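Putative histidinol-phosphate aminotransferase (Erwinia carotovora atroseptica, PDB 3LY1) binds pyridoxal 5'-phosphate and is probably an aminotransferase of the histidinol-phosphate type, moving amino groups between substrates. Local coordinates at residues N58-H63 / P69-T74; K120-D123 / F127-E130; K278-L283 / V295-V300. All blocks are in the same frame, centred on the assembly; numbering follows the deposited sequence.

The three contacts follow one another along the chain. Contacts 1 and 2 belong to the seven-stranded mixed sheet and its helices: contact 1 packs helix 50-63 on strand 71-74, one outermost strand, while contact 2 lies in the loop leading from strand 115-119, the other outermost strand, to helix 129-137. Their centres are about 33 Å apart. Contact 3 joins helix 259-283 to the small antiparallel sheet of 294-298 and 327-331; its centre is about 40 Å from that of contact 1 and about 23 Å from that of contact 2. None touches another. The side chains of Leu73 and Phe127 lie about 11 and 9 Å from a bound pyridoxal-5'-phosphate, so contacts 1 and 2 pack the framework around the pocket without forming it.

Contact 1: N58-H63 / P69-T74; sequences NKLAAH and PSILLT
Leu60 is the first residue of 58-63 to meet the strand, and it does so with two parts of its side chain. Its CB rests 4.1 Å from CG2 of Ile71, the branch that stands anti to the isoleucine's backbone N, while farther out its CD1 touches CD2 of Leu73 at 3.8 Å, the two leucine side chains crossing at about a right angle. A chi1 of -73° places CG of Leu60 beside the backbone N, and CD1 goes on to Leu73. After a short connection the chain returns as strand 71-74 beneath the C-terminal end of helix 50-63; the axes of 58-63 and 71-74 approach to 8.7 Å, with their N-to-C directions 128° apart. The strand is an outermost one of the seven-stranded mixed sheet of the large domain, as in fold type I pyridoxal-phosphate enzymes, and pairs antiparallel with 223-226, whose Tyr224 and Val226 extend the apolar layer. One residue on, Ala61 offers backbone as much as side chain: CG1 of Ile71, the branch beside the backbone N, lies 3.8 Å from Ala61 N and 4.0 Å from Ala61 CB. The small methyl lets the isoleucine come close to the helix backbone.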
# COMPACT_ATOMS: atom_id res chain seq x y z
N ASN A 58 16.26 7.17 -4.19
CA ASN A 58 17.42 7.92 -4.66
C ASN A 58 17.48 7.97 -6.18
O ASN A 58 17.78 9.00 -6.75
CB ASN A 58 18.72 7.31 -4.14
CG ASN A 58 18.88 7.43 -2.64
OD1 ASN A 58 18.21 8.21 -1.99
ND2 ASN A 58 19.83 6.67 -2.10
N LYS A 59 17.14 6.86 -6.83
CA LYS A 59 17.11 6.81 -8.26
C LYS A 59 16.01 7.72 -8.87
O LYS A 59 16.24 8.37 -9.87
CB LYS A 59 16.93 5.36 -8.69
CG LYS A 59 17.38 5.02 -10.08
CD LYS A 59 17.15 3.52 -10.40
CE LYS A 59 18.27 2.89 -11.29
NZ LYS A 59 18.51 3.62 -12.55
N LEU A 60 14.83 7.78 -8.23
CA LEU A 60 13.76 8.67 -8.69
C LEU A 60 14.11 10.13 -8.46
O LEU A 60 13.75 11.02 -9.26
CB LEU A 60 12.44 8.29 -8.00
CG LEU A 60 11.84 6.97 -8.53
CD1 LEU A 60 10.73 6.44 -7.63
CD2 LEU A 60 11.33 7.11 -9.99
N ALA A 61 14.82 10.40 -7.37
CA ALA A 61 15.30 11.75 -7.07
C ALA A 61 16.24 12.22 -8.15
O ALA A 61 16.09 13.34 -8.66
CB ALA A 61 16.00 11.79 -5.70
N ALA A 62 17.20 11.37 -8.53
CA ALA A 62 18.11 11.70 -9.64
C ALA A 62 17.36 11.92 -10.96
O ALA A 62 17.63 12.87 -11.68
CB ALA A 62 19.24 10.65 -9.79
N HIS A 63 16.39 11.06 -11.26
CA HIS A 63 15.59 11.18 -12.48
C HIS A 63 14.87 12.52 -12.55
O HIS A 63 14.75 13.09 -13.61
CB HIS A 63 14.55 10.07 -12.54
CG HIS A 63 13.74 10.08 -13.79
ND1 HIS A 63 14.24 9.67 -15.01
CD2 HIS A 63 12.47 10.48 -14.02
CE1 HIS A 63 13.31 9.81 -15.93
NE2 HIS A 63 12.22 10.29 -15.36
N PRO A 69 14.63 13.80 -0.17
CA PRO A 69 13.46 14.22 0.59
C PRO A 69 12.28 14.80 -0.23
O PRO A 69 11.23 15.08 0.36
CB PRO A 69 14.03 15.29 1.54
CG PRO A 69 15.47 14.89 1.71
CD PRO A 69 15.85 14.45 0.33
N SER A 70 12.47 14.98 -1.53
CA SER A 70 11.46 15.43 -2.47
C SER A 70 10.72 14.27 -3.16
O SER A 70 9.89 14.50 -4.05
CB SER A 70 12.10 16.37 -3.51
OG SER A 70 12.15 17.70 -3.00
N ILE A 71 11.03 13.03 -2.78
CA ILE A 71 10.35 11.84 -3.30
C ILE A 71 9.60 11.11 -2.17
O ILE A 71 10.17 10.85 -1.11
CB ILE A 71 11.34 10.86 -3.98
CG1 ILE A 71 12.02 11.54 -5.15
CG2 ILE A 71 10.65 9.52 -4.49
CD1 ILE A 71 11.02 12.16 -6.18
N LEU A 72 8.33 10.77 -2.39
CA LEU A 72 7.59 9.83 -1.54
C LEU A 72 7.10 8.66 -2.36
O LEU A 72 6.28 8.85 -3.26
CB LEU A 72 6.36 10.48 -0.87
CG LEU A 72 5.55 9.62 0.11
CD1 LEU A 72 6.33 9.35 1.39
CD2 LEU A 72 4.26 10.36 0.46
N LEU A 73 7.61 7.47 -2.05
CA LEU A 73 7.17 6.25 -2.70
C LEU A 73 5.86 5.78 -2.11
O LEU A 73 5.65 5.83 -0.88
CB LEU A 73 8.23 5.14 -2.58
CG LEU A 73 9.39 5.07 -3.56
CD1 LEU A 73 10.50 4.28 -2.87
CD2 LEU A 73 9.00 4.49 -4.93
N THR A 74 4.97 5.34 -2.99
CA THR A 74 3.61 4.98 -2.58
C THR A 74 3.21 3.72 -3.33
O THR A 74 3.85 3.30 -4.37
CB THR A 74 2.55 6.14 -2.83
OG1 THR A 74 2.44 6.43 -4.23
CG2 THR A 74 2.89 7.49 -2.05

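Contact 2: K120-D123 / F127-E130; sequences KMLD and FDIE
Two waters join Lys120 to Asp128, both donating to the backbone O of Lys120. Water 2 is the closer, 2.6 Å from Lys120 O, and gives its other hydrogen to OD2 of Asp128. Water 1 lies 3.2 Å from Lys120 O and accepts from the backbone N of Asp128 at 3.1 Å. Asp128 is also the N-cap of helix 129-137: chi1 of 178° sets its carboxylate anti to the backbone N, and OD1 takes the amide of Gly131, so the two oxygens divide their work between helix and water.

Apolar contacts make up the rest. Leu122 crosses the Asp128 side chain at about a right angle, its CD2 3.6 Å from Asp128 CB, while its other methyl, CD1, comes 3.6 Å from the carbonyl O of Phe127. On the buried side, the bent chain of selenomethionine Met121 runs beside Phe127 and brings CE to the ring edge, 3.5 Å from CD1 of Phe127. Pro98 of strand 94-98 touches both residues.

Between the two segments the polar link thus runs through water, with direct contact left largely to apolar groups, and the capped helix start probably helps stabilise the negative charge of Asp128.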
# COMPACT_ATOMS: atom_id res chain seq x y z
N LYS A 120 -17.46 23.07 -15.49
CA LYS A 120 -17.95 22.47 -16.73
C LYS A 120 -16.84 22.44 -17.78
O LYS A 120 -16.03 23.34 -17.85
CB LYS A 120 -19.18 23.24 -17.22
CG LYS A 120 -19.92 22.61 -18.40
CD LYS A 120 -21.08 23.50 -18.88
CE LYS A 120 -21.88 22.82 -20.02
NZ LYS A 120 -23.36 23.02 -19.82
N MSE A 121 -16.76 21.36 -18.55
CA MSE A 121 -15.80 21.29 -19.65
C MSE A 121 -16.17 22.31 -20.75
O MSE A 121 -17.34 22.70 -20.88
CB MSE A 121 -15.77 19.90 -20.28
CG MSE A 121 -15.54 18.74 -19.29
SE MSE A 121 -14.08 18.95 -18.04
CE MSE A 121 -12.68 18.14 -19.09
N LEU A 122 -15.17 22.74 -21.52
CA LEU A 122 -15.42 23.57 -22.69
C LEU A 122 -16.12 22.72 -23.74
O LEU A 122 -16.14 21.49 -23.61
CB LEU A 122 -14.12 24.19 -23.25
CG LEU A 122 -13.49 25.22 -22.30
CD1 LEU A 122 -12.23 25.79 -22.89
CD2 LEU A 122 -14.46 26.35 -21.90
N ASP A 123 -16.66 23.40 -24.76
CA ASP A 123 -17.46 22.75 -25.81
C ASP A 123 -16.67 21.77 -26.64
O ASP A 123 -17.26 21.06 -27.45
CB ASP A 123 -18.18 23.79 -26.74
CG ASP A 123 -17.21 24.68 -27.54
OD1 ASP A 123 -16.03 24.27 -27.77
OD2 ASP A 123 -17.63 25.79 -27.98
N PHE A 127 -10.34 21.18 -20.68
CA PHE A 127 -10.43 21.84 -19.41
C PHE A 127 -10.76 23.31 -19.66
O PHE A 127 -10.22 23.90 -20.58
CB PHE A 127 -9.09 21.79 -18.68
CG PHE A 127 -8.72 20.46 -18.10
CD1 PHE A 127 -9.47 19.32 -18.31
CD2 PHE A 127 -7.54 20.35 -17.38
CE1 PHE A 127 -9.06 18.11 -17.73
CE2 PHE A 127 -7.14 19.15 -16.84
CZ PHE A 127 -7.88 18.04 -17.02
N ASP A 128 -11.64 23.88 -18.85
CA ASP A 128 -11.84 25.32 -18.84
C ASP A 128 -10.87 25.90 -17.80
O ASP A 128 -11.24 26.13 -16.64
CB ASP A 128 -13.30 25.65 -18.53
CG ASP A 128 -13.58 27.14 -18.45
OD1 ASP A 128 -12.69 27.95 -18.73
OD2 ASP A 128 -14.71 27.51 -18.08
N ILE A 129 -9.61 26.13 -18.21
CA ILE A 129 -8.61 26.65 -17.28
C ILE A 129 -9.02 28.00 -16.67
O ILE A 129 -8.85 28.21 -15.45
CB ILE A 129 -7.21 26.74 -17.90
CG1 ILE A 129 -6.72 25.31 -18.18
CG2 ILE A 129 -6.24 27.37 -16.88
CD1 ILE A 129 -6.43 24.53 -16.89
N GLU A 130 -9.58 28.89 -17.48
CA GLU A 130 -10.07 30.17 -16.93
C GLU A 130 -11.17 29.96 -15.87
O GLU A 130 -11.17 30.64 -14.84
CB GLU A 130 -10.53 31.13 -18.01
CG GLU A 130 -9.42 31.65 -18.94
CD GLU A 130 -8.26 32.37 -18.20
OE1 GLU A 130 -8.49 33.04 -17.17
OE2 GLU A 130 -7.10 32.26 -18.66
O HOH W 1 -13.28 22.11 -16.89
O HOH W 2 -16.70 25.85 -17.98

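Contact 3: K278-L283 / V295-V300; sequences KALEDL and VFHQLV
Leu280 sets one methyl squarely over the ring of His297, a CH-pi contact in which CD2 sits 3.5 Å from the ring centroid and only 8° off the normal. Its other methyl, CD1, lies 3.8 Å from CB of His297 and meets CG1 of Val295 at 4.0 Å, leucine and valine reaching toward each other tip to tip. The imidazole is held in place from within its own segment: ND1 donates to the backbone O of Gln298 at 2.9 Å, with that oxygen near the ring plane, though the donor stands above the carbonyl plane. A chi1 of 75° puts CG between backbone N and carbonyl carbon, and chi2 of 85° turns the ring so that one face meets Leu280. Helix 259-283 is thus laid against strand 294-298, which pairs antiparallel with 327-331 in what is probably the small C-terminal domain of the fold type I aminotransferases; Cys328 and Ile330 also touch His297, and Met345 of helix 335-350 packs on Leu280. Outside this tight patch, Glu281 and Asp282 are exposed, engaging Tyr287 and, through a salt bridge, Arg346. Beyond His297 no side chain reaches 278-283; Leu299 is buried and Val300 exposed.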
# COMPACT_ATOMS: atom_id res chain seq x y z
N LYS A 278 -8.48 4.69 -37.32
CA LYS A 278 -8.86 4.33 -38.70
C LYS A 278 -10.30 3.81 -38.72
O LYS A 278 -11.10 4.22 -39.54
CB LYS A 278 -7.90 3.27 -39.28
CG LYS A 278 -8.03 3.04 -40.80
CD LYS A 278 -7.09 1.94 -41.32
CE LYS A 278 -7.56 1.32 -42.65
NZ LYS A 278 -7.74 2.33 -43.72
N ALA A 279 -10.63 2.89 -37.79
CA ALA A 279 -12.02 2.37 -37.68
C ALA A 279 -13.06 3.47 -37.35
O ALA A 279 -14.14 3.50 -37.95
CB ALA A 279 -12.11 1.20 -36.67
N LEU A 280 -12.73 4.37 -36.42
CA LEU A 280 -13.64 5.46 -36.03
C LEU A 280 -13.93 6.45 -37.20
O LEU A 280 -15.09 6.86 -37.43
CB LEU A 280 -13.11 6.21 -34.79
CG LEU A 280 -13.07 5.38 -33.50
CD1 LEU A 280 -12.28 6.11 -32.41
CD2 LEU A 280 -14.51 5.05 -33.00
N GLU A 281 -12.87 6.81 -37.92
CA GLU A 281 -12.96 7.58 -39.16
C GLU A 281 -13.83 6.92 -40.24
O GLU A 281 -14.64 7.58 -40.86
CB GLU A 281 -11.56 7.88 -39.68
CG GLU A 281 -10.97 9.01 -38.88
CD GLU A 281 -9.53 9.24 -39.16
OE1 GLU A 281 -9.01 8.64 -40.14
OE2 GLU A 281 -8.92 10.02 -38.39
N ASP A 282 -13.69 5.61 -40.42
CA ASP A 282 -14.53 4.89 -41.39
C ASP A 282 -16.00 4.94 -40.95
O ASP A 282 -16.89 5.05 -41.76
CB ASP A 282 -14.09 3.44 -41.48
CG ASP A 282 -12.72 3.26 -42.18
OD1 ASP A 282 -12.19 4.21 -42.81
OD2 ASP A 282 -12.18 2.14 -42.07
N LEU A 283 -16.24 4.84 -39.65
CA LEU A 283 -17.59 4.82 -39.08
C LEU A 283 -18.17 6.22 -38.87
O LEU A 283 -19.36 6.38 -38.50
CB LEU A 283 -17.56 4.07 -37.75
CG LEU A 283 -17.24 2.58 -37.85
CD1 LEU A 283 -17.01 2.03 -36.44
CD2 LEU A 283 -18.39 1.90 -38.59
N VAL A 295 -8.72 5.81 -25.87
CA VAL A 295 -9.37 6.77 -26.75
C VAL A 295 -10.79 6.97 -26.25
O VAL A 295 -11.49 5.99 -25.84
CB VAL A 295 -9.37 6.27 -28.24
CG1 VAL A 295 -10.26 7.21 -29.18
CG2 VAL A 295 -7.97 6.13 -28.79
N PHE A 296 -11.21 8.23 -26.23
CA PHE A 296 -12.55 8.58 -25.83
C PHE A 296 -13.26 8.91 -27.13
O PHE A 296 -12.83 9.78 -27.88
CB PHE A 296 -12.52 9.76 -24.85
CG PHE A 296 -13.73 9.86 -23.95
CD1 PHE A 296 -14.05 8.85 -23.06
CD2 PHE A 296 -14.46 11.04 -23.90
CE1 PHE A 296 -15.13 8.97 -22.16
CE2 PHE A 296 -15.56 11.18 -23.00
CZ PHE A 296 -15.87 10.15 -22.15
N HIS A 297 -14.31 8.16 -27.46
CA HIS A 297 -15.10 8.42 -28.67
C HIS A 297 -16.60 8.40 -28.43
O HIS A 297 -17.09 7.84 -27.43
CB HIS A 297 -14.71 7.50 -29.82
CG HIS A 297 -15.20 6.08 -29.71
ND1 HIS A 297 -16.45 5.69 -30.14
CD2 HIS A 297 -14.56 4.94 -29.32
CE1 HIS A 297 -16.57 4.37 -30.00
NE2 HIS A 297 -15.44 3.89 -29.51
N GLN A 298 -17.31 9.02 -29.38
CA GLN A 298 -18.74 9.20 -29.30
C GLN A 298 -19.46 7.96 -29.80
O GLN A 298 -18.90 7.16 -30.55
CB GLN A 298 -19.15 10.43 -30.13
CG GLN A 298 -20.47 11.02 -29.72
CD GLN A 298 -20.84 12.26 -30.56
OE1 GLN A 298 -19.98 13.04 -30.94
NE2 GLN A 298 -22.13 12.42 -30.84
N LEU A 299 -20.69 7.79 -29.32
CA LEU A 299 -21.57 6.73 -29.78
C LEU A 299 -22.88 7.31 -30.24
O LEU A 299 -23.34 8.33 -29.71
CB LEU A 299 -21.84 5.72 -28.67
CG LEU A 299 -20.65 4.88 -28.24
CD1 LEU A 299 -20.94 4.09 -26.94
CD2 LEU A 299 -20.23 3.95 -29.41
N VAL A 300 -23.50 6.65 -31.22
CA VAL A 300 -24.85 6.97 -31.64
C VAL A 300 -25.88 5.97 -31.06
O VAL A 300 -27.08 6.27 -31.03
CB VAL A 300 -24.96 7.17 -33.19
CG1 VAL A 300 -24.12 8.41 -33.59
CG2 VAL A 300 -24.48 5.99 -33.95